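Long-range contacts in beta-galactosidase (Marinomonas sp. ef1, PDB 6Y2K), which hydrolyses terminal beta-galactosides as a cold-active family GH42 glycosidase that assembles as a hexamer: residues 261-266 with 311-316; 390-395 with 637-642; 112-117 with 219-224. All blocks are in the same frame, centred on the assembly; numbering follows the deposited sequence. Where two conformers were deposited one is given.

In the fold
All three contacts belong to or border the (beta/alpha)8 barrel. Interaction 1 joins two neighbouring barrel strands, 261-266 and 310-315, and lies about 10 Å from the centre of the chain. The side chain of Glu314 is about 4 Å from a bound glycerol, probably from crystallisation, at the C-terminal strand end where clan GH-A glycosidases usually carry the nucleophile. Interaction 3 packs two helices of the outer layer, its centre about 23 Å from that of interaction 1. Interaction 2 joins helix 377-395 to the C-terminal antiparallel sheet, about 25 Å from interaction 1, centre to centre. Interactions 2 and 3 lie on opposite sides of the chain's centre, about 46 Å apart. Other subunits touch none of them.

Interaction 1. Residues 261-266 with 311-316; sequences VASWDS and WIMEQQ
Ser266 N donates to Glu314 O (2.8 Å) in the pairing of two adjacent parallel barrel strands, 261-266 and 310-315, the sixth and seventh in order. Along the strands the backbones are also joined by Trp311 N to Ala262 O (2.9 Å) and by Gln316 N to Ser266 O. The bond from Trp264 N to Trp311 O is bent. A corner at Met313 interrupts this pattern, and Trp264 O there receives only weak bonds from Met313 N and Glu314 N. Asp265 and Glu314 stack their carboxylates, the two planes 10° apart. Asp265 OD2 lies 3.3 Å from Glu314 OE2; both are acceptors, and Arg33, salt-bridged to Glu314 OE2, probably offsets the crowding of like charges. Asp265 OD1 also rests against the Glu314 stem, 3.2 Å from CG. At the other end Val261 CG1, anti to its backbone N (chi1 180°), sits over one face of the Trp311 indole, 3.5 Å from the centroid of its five-membered ring. Ile312 CG1 runs beside Trp264 NE1 (3.7 Å), whose N-H partner is His299. A water bridges Ser266 OG and Gln315 NE2. Glu314 OE1 bonds to the Tyr267 hydroxyl, so its two oxygens have separate partners that restrict the carboxylate's rotation; its place at the C-terminal end of the seventh strand is consistent with the nucleophile of GH42 enzymes.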
loop_
_atom_site.group_PDB
_atom_site.type_symbol
_atom_site.label_atom_id
_atom_site.label_comp_id
_atom_site.label_asym_id
_atom_site.label_seq_id
_atom_site.Cartn_x
_atom_site.Cartn_y
_atom_site.Cartn_z
ATOM N N VAL A 261 -7.397 42.653 -30.854
ATOM C CA VAL A 261 -7.220 41.205 -30.824
ATOM C C VAL A 261 -6.657 40.811 -29.460
ATOM O O VAL A 261 -5.822 41.530 -28.906
ATOM C CB VAL A 261 -6.205 40.737 -31.899
ATOM C CG1 VAL A 261 -6.029 39.222 -31.854
ATOM C CG2 VAL A 261 -6.623 41.197 -33.297
ATOM N N ALA A 262 -7.121 39.678 -28.935
ATOM C CA ALA A 262 -6.504 39.049 -27.771
ATOM C C ALA A 262 -5.632 37.923 -28.289
ATOM O O ALA A 262 -6.116 37.046 -28.997
ATOM C CB ALA A 262 -7.561 38.504 -26.831
ATOM N N SER A 263 -4.346 37.960 -27.964
ATOM C CA SER A 263 -3.456 36.850 -28.272
ATOM C C SER A 263 -2.933 36.274 -26.977
ATOM O O SER A 263 -2.963 36.939 -25.940
ATOM C CB SER A 263 -2.296 37.276 -29.169
ATOM O OG SER A 263 -1.354 38.070 -28.488
ATOM N N TRP A 264 -2.471 35.031 -27.030
ATOM C CA TRP A 264 -1.882 34.424 -25.843
ATOM C C TRP A 264 -0.802 33.410 -26.149
ATOM O O TRP A 264 -0.600 33.012 -27.304
ATOM C CB TRP A 264 -2.970 33.879 -24.903
ATOM C CG TRP A 264 -3.480 32.531 -25.243
ATOM C CD1 TRP A 264 -4.303 32.204 -26.277
ATOM C CD2 TRP A 264 -3.232 31.320 -24.521
ATOM N NE1 TRP A 264 -4.574 30.853 -26.256
ATOM C CE2 TRP A 264 -3.931 30.286 -25.186
ATOM C CE3 TRP A 264 -2.497 31.010 -23.367
ATOM C CZ2 TRP A 264 -3.900 28.960 -24.747
ATOM C CZ3 TRP A 264 -2.460 29.686 -22.929
ATOM C CH2 TRP A 264 -3.165 28.681 -23.613
ATOM N N ASP A 265 -0.089 33.035 -25.090
ATOM C CA ASP A 265 1.147 32.294 -25.186
ATOM C C ASP A 265 0.964 30.940 -24.508
ATOM O O ASP A 265 0.873 30.866 -23.278
ATOM C CB ASP A 265 2.274 33.114 -24.542
ATOM C CG ASP A 265 2.491 34.470 -25.226
ATOM O OD1 ASP A 265 2.034 34.643 -26.366
ATOM O OD2 ASP A 265 3.134 35.367 -24.637
ATOM N N SER A 266 0.911 29.887 -25.326
ATOM C CA SER A 266 0.531 28.542 -24.902
ATOM C C SER A 266 1.727 27.607 -24.864
ATOM O O SER A 266 2.332 27.290 -25.902
ATOM C CB SER A 266 -0.523 27.950 -25.838
ATOM O OG SER A 266 -0.904 26.648 -25.392
ATOM N N TRP A 311 -5.861 35.240 -31.312
ATOM C CA TRP A 311 -4.632 34.687 -31.876
ATOM C C TRP A 311 -3.888 33.912 -30.787
ATOM O O TRP A 311 -4.107 34.132 -29.594
ATOM C CB TRP A 311 -3.672 35.778 -32.369
ATOM C CG TRP A 311 -4.130 36.673 -33.493
ATOM C CD1 TRP A 311 -5.269 36.578 -34.230
ATOM C CD2 TRP A 311 -3.411 37.793 -34.014
ATOM N NE1 TRP A 311 -5.323 37.583 -35.167
ATOM C CE2 TRP A 311 -4.186 38.342 -35.059
ATOM C CE3 TRP A 311 -2.188 38.390 -33.691
ATOM C CZ2 TRP A 311 -3.777 39.473 -35.787
ATOM C CZ3 TRP A 311 -1.777 39.523 -34.417
ATOM C CH2 TRP A 311 -2.573 40.041 -35.459
ATOM N N ILE A 312 -3.003 33.012 -31.206
ATOM C CA ILE A 312 -1.979 32.473 -30.324
ATOM C C ILE A 312 -0.686 33.121 -30.817
ATOM O O ILE A 312 -0.210 32.799 -31.902
ATOM C CB ILE A 312 -1.894 30.927 -30.377
ATOM C CG1 ILE A 312 -3.017 30.281 -29.545
ATOM C CG2 ILE A 312 -0.559 30.434 -29.803
ATOM C CD1 ILE A 312 -4.431 30.632 -29.949
ATOM N N MET A 313 -0.149 34.063 -30.042
ATOM C CA MET A 313 1.083 34.762 -30.414
ATOM C C MET A 313 2.318 33.890 -30.236
ATOM O O MET A 313 3.276 34.043 -30.982
ATOM C CB MET A 313 1.252 36.040 -29.594
ATOM C CG MET A 313 2.352 36.969 -30.083
ATOM S SD MET A 313 1.963 37.653 -31.714
ATOM C CE MET A 313 0.806 38.922 -31.244
ATOM N N GLU A 314 2.305 33.004 -29.236
ATOM C CA GLU A 314 3.440 32.118 -28.948
ATOM C C GLU A 314 2.948 30.692 -28.681
ATOM O O GLU A 314 2.270 30.441 -27.682
ATOM C CB GLU A 314 4.241 32.620 -27.735
ATOM C CG GLU A 314 4.786 34.046 -27.842
ATOM C CD GLU A 314 5.533 34.508 -26.604
ATOM O OE1 GLU A 314 5.828 33.663 -25.737
ATOM O OE2 GLU A 314 5.837 35.726 -26.485
ATOM N N GLN A 315 3.281 29.769 -29.583
ATOM C CA GLN A 315 2.925 28.354 -29.436
ATOM C C GLN A 315 4.174 27.516 -29.209
ATOM O O GLN A 315 5.148 27.617 -29.980
ATOM C CB GLN A 315 2.206 27.850 -30.692
ATOM C CG GLN A 315 1.707 26.409 -30.612
ATOM C CD GLN A 315 0.677 26.213 -29.509
ATOM O OE1 GLN A 315 -0.402 26.810 -29.548
ATOM N NE2 GLN A 315 1.000 25.370 -28.528
ATOM N N GLN A 316 4.140 26.676 -28.172
ATOM C CA GLN A 316 5.244 25.759 -27.884
ATOM C C GLN A 316 5.546 24.891 -29.107
ATOM O O GLN A 316 4.627 24.286 -29.637
ATOM C CB GLN A 316 4.909 24.848 -26.699
ATOM C CG GLN A 316 6.066 23.955 -26.278
ATOM C CD GLN A 316 5.909 23.307 -24.904
ATOM O OE1 GLN A 316 4.908 23.505 -24.195
ATOM N NE2 GLN A 316 6.911 22.516 -24.524
HETATM O O HOH W 1 -1.665 24.740 -26.921
#

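Interaction 2. Residues 390-395 with 637-642; sequences KVLAES and ELVIGS
Val639 presses its two methyls against Ser395, while the next residue, Ile640, reaches Val391 one helical turn earlier. CG1 of Val639 lies 3.6 Å from Ser395 CB, and Val639 CG2 lies 3.6 Å from Ser395 OG, so both methyls touch the hydroxyl oxygen, and CG1 also the CB. Ser395 OG lies anti to the backbone N (chi1 177°), which turns it to the strand. The same CG1 meets Leu392 more loosely, at 4.3 Å from its CD2. Ile640 touches with its terminal methyl alone: CD1 comes 3.6 Å from Val391 CG1, the two side chains meeting at a slant. Three helix positions, 391, 392 and 395, thus form the patch on which the strand end lies. The helix runs roughly antiparallel to the strand, at 143°, with the axes 8.4 Å apart, and no hydrogen bond crosses.

Two neighbouring strand residues would normally point to opposite faces of a sheet. Here Val639 and Ile640 both pair with Ile652 in a classic beta bulge, and the altered backbone of Val639 (psi -51°) lets both side chains turn to the helix. Strand 636-640 is outermost in its four-stranded sheet within the chain. Farther out, Leu392 also packs on Trp339 and Leu403, and Ile640 on Arg335 of helix 333-343. The contact therefore joins the helix that follows the last barrel strand to the C-terminal sheet. Its cohesion across the two segments is apolar, and the serine hydroxyl finds its polar partner in Lys654 of the adjacent strand, a second tie between helix and sheet.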
loop_
_atom_site.group_PDB
_atom_site.type_symbol
_atom_site.label_atom_id
_atom_site.label_comp_id
_atom_site.label_asym_id
_atom_site.label_seq_id
_atom_site.Cartn_x
_atom_site.Cartn_y
_atom_site.Cartn_z
ATOM N N LYS A 390 -5.520 23.828 -46.270
ATOM C CA LYS A 390 -5.900 23.931 -47.691
ATOM C C LYS A 390 -6.861 22.810 -48.096
ATOM O O LYS A 390 -7.864 23.074 -48.754
ATOM C CB LYS A 390 -4.674 23.935 -48.601
ATOM C CG LYS A 390 -3.853 25.210 -48.499
ATOM C CD LYS A 390 -2.604 25.111 -49.349
ATOM C CE LYS A 390 -1.735 26.349 -49.211
ATOM N NZ LYS A 390 -0.344 26.063 -49.667
ATOM N N VAL A 391 -6.565 21.584 -47.656
ATOM C CA VAL A 391 -7.451 20.420 -47.870
ATOM C C VAL A 391 -8.839 20.664 -47.263
ATOM O O VAL A 391 -9.863 20.397 -47.904
ATOM C CB VAL A 391 -6.839 19.113 -47.309
ATOM C CG1 VAL A 391 -7.832 17.957 -47.370
ATOM C CG2 VAL A 391 -5.572 18.735 -48.069
ATOM N N LEU A 392 -8.866 21.189 -46.041
ATOM C CA LEU A 392 -10.117 21.488 -45.365
ATOM C C LEU A 392 -10.910 22.539 -46.132
ATOM O O LEU A 392 -12.085 22.342 -46.400
ATOM C CB LEU A 392 -9.870 21.990 -43.939
ATOM C CG LEU A 392 -10.942 21.831 -42.844
ATOM C CD1 LEU A 392 -10.893 23.013 -41.878
ATOM C CD2 LEU A 392 -12.368 21.599 -43.324
ATOM N N ALA A 393 -10.255 23.649 -46.473
ATOM C CA ALA A 393 -10.899 24.756 -47.173
ATOM C C ALA A 393 -11.535 24.281 -48.486
ATOM O O ALA A 393 -12.689 24.602 -48.765
ATOM C CB ALA A 393 -9.900 25.878 -47.437
ATOM N N GLU A 394 -10.790 23.493 -49.259
ATOM C CA GLU A 394 -11.295 22.956 -50.521
ATOM C C GLU A 394 -12.486 22.010 -50.324
ATOM O O GLU A 394 -13.455 22.089 -51.080
ATOM C CB GLU A 394 -10.190 22.246 -51.308
ATOM C CG GLU A 394 -10.686 21.642 -52.618
ATOM C CD GLU A 394 -9.582 21.330 -53.612
ATOM O OE1 GLU A 394 -8.492 20.873 -53.186
ATOM O OE2 GLU A 394 -9.814 21.527 -54.830
ATOM N N SER A 395 -12.411 21.131 -49.322
ATOM C CA SER A 395 -13.492 20.171 -49.047
ATOM C C SER A 395 -14.825 20.837 -48.740
ATOM O O SER A 395 -15.872 20.324 -49.137
ATOM C CB SER A 395 -13.118 19.219 -47.901
ATOM O OG SER A 395 -14.189 18.338 -47.587
ATOM N N GLU A 637 -19.028 13.382 -42.548
ATOM C CA GLU A 637 -17.985 12.644 -43.246
ATOM C C GLU A 637 -16.588 13.158 -42.912
ATOM O O GLU A 637 -16.398 14.342 -42.643
ATOM C CB GLU A 637 -18.252 12.588 -44.760
ATOM C CG GLU A 637 -17.928 13.818 -45.571
ATOM C CD GLU A 637 -18.247 13.613 -47.046
ATOM O OE1 GLU A 637 -17.304 13.441 -47.855
ATOM O OE2 GLU A 637 -19.449 13.610 -47.383
ATOM N N LEU A 638 -15.633 12.231 -42.908
ATOM C CA LEU A 638 -14.232 12.520 -42.628
ATOM C C LEU A 638 -13.629 13.407 -43.694
ATOM O O LEU A 638 -13.787 13.122 -44.875
ATOM C CB LEU A 638 -13.400 11.237 -42.628
ATOM C CG LEU A 638 -12.970 10.593 -41.322
ATOM C CD1 LEU A 638 -12.152 9.349 -41.664
ATOM C CD2 LEU A 638 -12.158 11.550 -40.452
ATOM N N VAL A 639 -12.911 14.446 -43.265
ATOM C CA VAL A 639 -12.110 15.293 -44.163
ATOM C C VAL A 639 -10.609 15.104 -43.906
ATOM O O VAL A 639 -9.844 14.866 -44.837
ATOM C CB VAL A 639 -12.497 16.776 -44.021
ATOM C CG1 VAL A 639 -11.696 17.645 -44.990
ATOM C CG2 VAL A 639 -13.997 16.951 -44.246
ATOM N N ILE A 640 -10.198 15.220 -42.645
ATOM C CA ILE A 640 -8.802 15.050 -42.234
ATOM C C ILE A 640 -8.725 13.943 -41.176
ATOM O O ILE A 640 -9.585 13.867 -40.292
ATOM C CB ILE A 640 -8.235 16.361 -41.622
ATOM C CG1 ILE A 640 -8.342 17.540 -42.606
ATOM C CG2 ILE A 640 -6.800 16.180 -41.140
ATOM C CD1 ILE A 640 -7.420 17.463 -43.800
ATOM N N GLY A 641 -7.686 13.113 -41.259
ATOM C CA GLY A 641 -7.406 12.093 -40.239
ATOM C C GLY A 641 -8.248 10.835 -40.363
ATOM O O GLY A 641 -8.593 10.420 -41.473
ATOM N N SER A 642 -8.577 10.224 -39.221
ATOM C CA SER A 642 -9.337 8.972 -39.205
ATOM C C SER A 642 -10.308 8.827 -38.041
ATOM O O SER A 642 -10.212 9.514 -37.019
ATOM C CB SER A 642 -8.389 7.764 -39.241
ATOM O OG SER A 642 -7.253 7.980 -38.426
#

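Interaction 3. Residues 112-117 with 219-224; sequences EYREEC and VVAFNK
Two neighbouring helices of the barrel's outer layer, 111-128 and 205-233, are bridged by the ring of Phe222, which meets Tyr113, Arg114 and Cys117. Phe222 CG is anti to the backbone N (chi1 -177°), which carries the ring across to the other helix. Its CE2 stands 3.9 Å from Tyr113 CD2, an atom lying at the edge of the Phe222 ring and near its plane. Cys117 SG approaches the same ring obliquely, a sulfur-aromatic contact 4.7 Å from the centroid, and, within its own helix, lies above the Tyr113 ring toward its rim. These helices follow barrel strands 67-71 and 134-138, and, as usual for neighbours in a (beta/alpha)8 fold, they run roughly parallel, at 26°. The axes are 10.8 Å apart, and the Phe222 ring takes up part of that spacing. Arg114 reaches along the Phe222 side toward Ala221: its CG is 4.1 Å from Phe222 CD2, and its guanidinium turns one face to Ala221 CB, 3.8 Å from NH1. NH2 donates to Phe108 O and Gln218 OE1, bonds that help to hold the group with its plane 77° from that of the Phe222 ring. Tyr106 stacks on Phe222, while the Tyr113 hydroxyl bonds to Thr74 O.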
loop_
_atom_site.group_PDB
_atom_site.type_symbol
_atom_site.label_atom_id
_atom_site.label_comp_id
_atom_site.label_asym_id
_atom_site.label_seq_id
_atom_site.Cartn_x
_atom_site.Cartn_y
_atom_site.Cartn_z
ATOM N N GLU A 112 7.532 58.493 -14.709
ATOM C CA GLU A 112 8.768 58.742 -15.446
ATOM C C GLU A 112 8.959 57.719 -16.570
ATOM O O GLU A 112 9.274 58.098 -17.697
ATOM C CB GLU A 112 9.992 58.756 -14.515
ATOM C CG GLU A 112 10.039 59.934 -13.542
ATOM C CD GLU A 112 11.353 60.043 -12.764
ATOM O OE1 GLU A 112 12.370 59.421 -13.153
ATOM O OE2 GLU A 112 11.388 60.778 -11.754
ATOM N N TYR A 113 8.764 56.428 -16.284
ATOM C CA TYR A 113 8.924 55.422 -17.342
ATOM C C TYR A 113 7.814 55.541 -18.397
ATOM O O TYR A 113 8.063 55.323 -19.575
ATOM C CB TYR A 113 9.014 53.985 -16.799
ATOM C CG TYR A 113 9.319 52.969 -17.891
ATOM C CD1 TYR A 113 10.388 53.168 -18.767
ATOM C CD2 TYR A 113 8.527 51.833 -18.069
ATOM C CE1 TYR A 113 10.671 52.265 -19.782
ATOM C CE2 TYR A 113 8.807 50.912 -19.078
ATOM C CZ TYR A 113 9.882 51.140 -19.932
ATOM O OH TYR A 113 10.182 50.269 -20.929
ATOM N N ARG A 114 6.604 55.906 -17.983
ATOM C CA ARG A 114 5.534 56.138 -18.964
ATOM C C ARG A 114 5.902 57.225 -19.978
ATOM O O ARG A 114 5.578 57.091 -21.156
ATOM C CB ARG A 114 4.220 56.507 -18.296
ATOM C CG ARG A 114 3.468 55.312 -17.752
ATOM C CD ARG A 114 2.145 55.776 -17.189
ATOM N NE ARG A 114 1.614 54.840 -16.228
ATOM C CZ ARG A 114 0.495 55.026 -15.541
ATOM N NH1 ARG A 114 -0.259 56.117 -15.713
ATOM N NH2 ARG A 114 0.119 54.105 -14.673
ATOM N N GLU A 115 6.549 58.298 -19.520
ATOM C CA GLU A 115 6.995 59.345 -20.445
ATOM C C GLU A 115 8.083 58.819 -21.386
ATOM O O GLU A 115 8.055 59.121 -22.579
ATOM C CB GLU A 115 7.437 60.612 -19.705
ATOM C CG GLU A 115 6.278 61.364 -19.073
ATOM C CD GLU A 115 5.134 61.636 -20.046
ATOM O OE1 GLU A 115 5.376 62.320 -21.060
ATOM O OE2 GLU A 115 3.995 61.183 -19.802
ATOM N N GLU A 116 9.016 58.004 -20.875
ATOM C CA GLU A 116 10.010 57.360 -21.751
ATOM C C GLU A 116 9.338 56.436 -22.777
ATOM O O GLU A 116 9.754 56.397 -23.933
ATOM C CB GLU A 116 11.072 56.577 -20.963
ATOM C CG GLU A 116 11.971 57.431 -20.070
ATOM C CD GLU A 116 13.135 58.096 -20.801
ATOM O OE1 GLU A 116 13.103 58.221 -22.046
ATOM O OE2 GLU A 116 14.106 58.502 -20.116
ATOM N N CYS A 117 8.297 55.713 -22.357
ATOM C CA CYS A 117 7.514 54.877 -23.278
ATOM C C CYS A 117 6.798 55.725 -24.335
ATOM O O CYS A 117 6.769 55.345 -25.509
ATOM C CB CYS A 117 6.511 53.994 -22.525
ATOM S SG CYS A 117 7.285 52.685 -21.542
ATOM N N VAL A 219 -1.930 48.956 -15.273
ATOM C CA VAL A 219 -1.666 48.196 -16.503
ATOM C C VAL A 219 -2.540 48.734 -17.644
ATOM O O VAL A 219 -2.046 48.964 -18.735
ATOM C CB VAL A 219 -1.870 46.665 -16.332
ATOM C CG1 VAL A 219 -1.555 45.927 -17.634
ATOM C CG2 VAL A 219 -0.991 46.127 -15.198
ATOM N N VAL A 220 -3.825 48.952 -17.361
ATOM C CA VAL A 220 -4.762 49.537 -18.335
ATOM C C VAL A 220 -4.224 50.871 -18.859
ATOM O O VAL A 220 -4.152 51.064 -20.079
ATOM C CB VAL A 220 -6.186 49.716 -17.741
ATOM C CG1 VAL A 220 -7.124 50.425 -18.721
ATOM C CG2 VAL A 220 -6.767 48.361 -17.341
ATOM N N ALA A 221 -3.815 51.757 -17.947
ATOM C CA ALA A 221 -3.293 53.094 -18.299
ATOM C C ALA A 221 -1.986 53.046 -19.094
ATOM O O ALA A 221 -1.824 53.778 -20.076
ATOM C CB ALA A 221 -3.097 53.936 -17.045
ATOM N N PHE A 222 -1.064 52.188 -18.661
ATOM C CA PHE A 222 0.221 51.964 -19.352
ATOM C C PHE A 222 0.014 51.512 -20.794
ATOM O O PHE A 222 0.699 51.984 -21.710
ATOM C CB PHE A 222 1.037 50.923 -18.580
ATOM C CG PHE A 222 2.418 50.654 -19.132
ATOM C CD1 PHE A 222 2.617 49.689 -20.111
ATOM C CD2 PHE A 222 3.528 51.317 -18.618
ATOM C CE1 PHE A 222 3.892 49.403 -20.589
ATOM C CE2 PHE A 222 4.808 51.044 -19.095
ATOM C CZ PHE A 222 4.989 50.088 -20.087
ATOM N N ASN A 223 -0.922 50.586 -20.985
ATOM C CA ASN A 223 -1.255 50.072 -22.308
ATOM C C ASN A 223 -1.978 51.132 -23.155
ATOM O O ASN A 223 -1.689 51.285 -24.350
ATOM C CB ASN A 223 -2.114 48.806 -22.181
ATOM C CG ASN A 223 -2.450 48.186 -23.528
ATOM O OD1 ASN A 223 -1.560 47.731 -24.249
ATOM N ND2 ASN A 223 -3.740 48.175 -23.875
ATOM N N LYS A 224 -2.909 51.850 -22.532
ATOM C CA LYS A 224 -3.715 52.860 -23.220
ATOM C C LYS A 224 -2.872 53.996 -23.822
ATOM O O LYS A 224 -3.204 54.506 -24.905
ATOM C CB LYS A 224 -4.777 53.423 -22.271
ATOM C CG LYS A 224 -5.742 54.445 -22.864
ATOM C CD LYS A 224 -6.370 53.963 -24.166
ATOM C CE LYS A 224 -7.722 54.605 -24.450
ATOM N NZ LYS A 224 -7.649 56.082 -24.632
#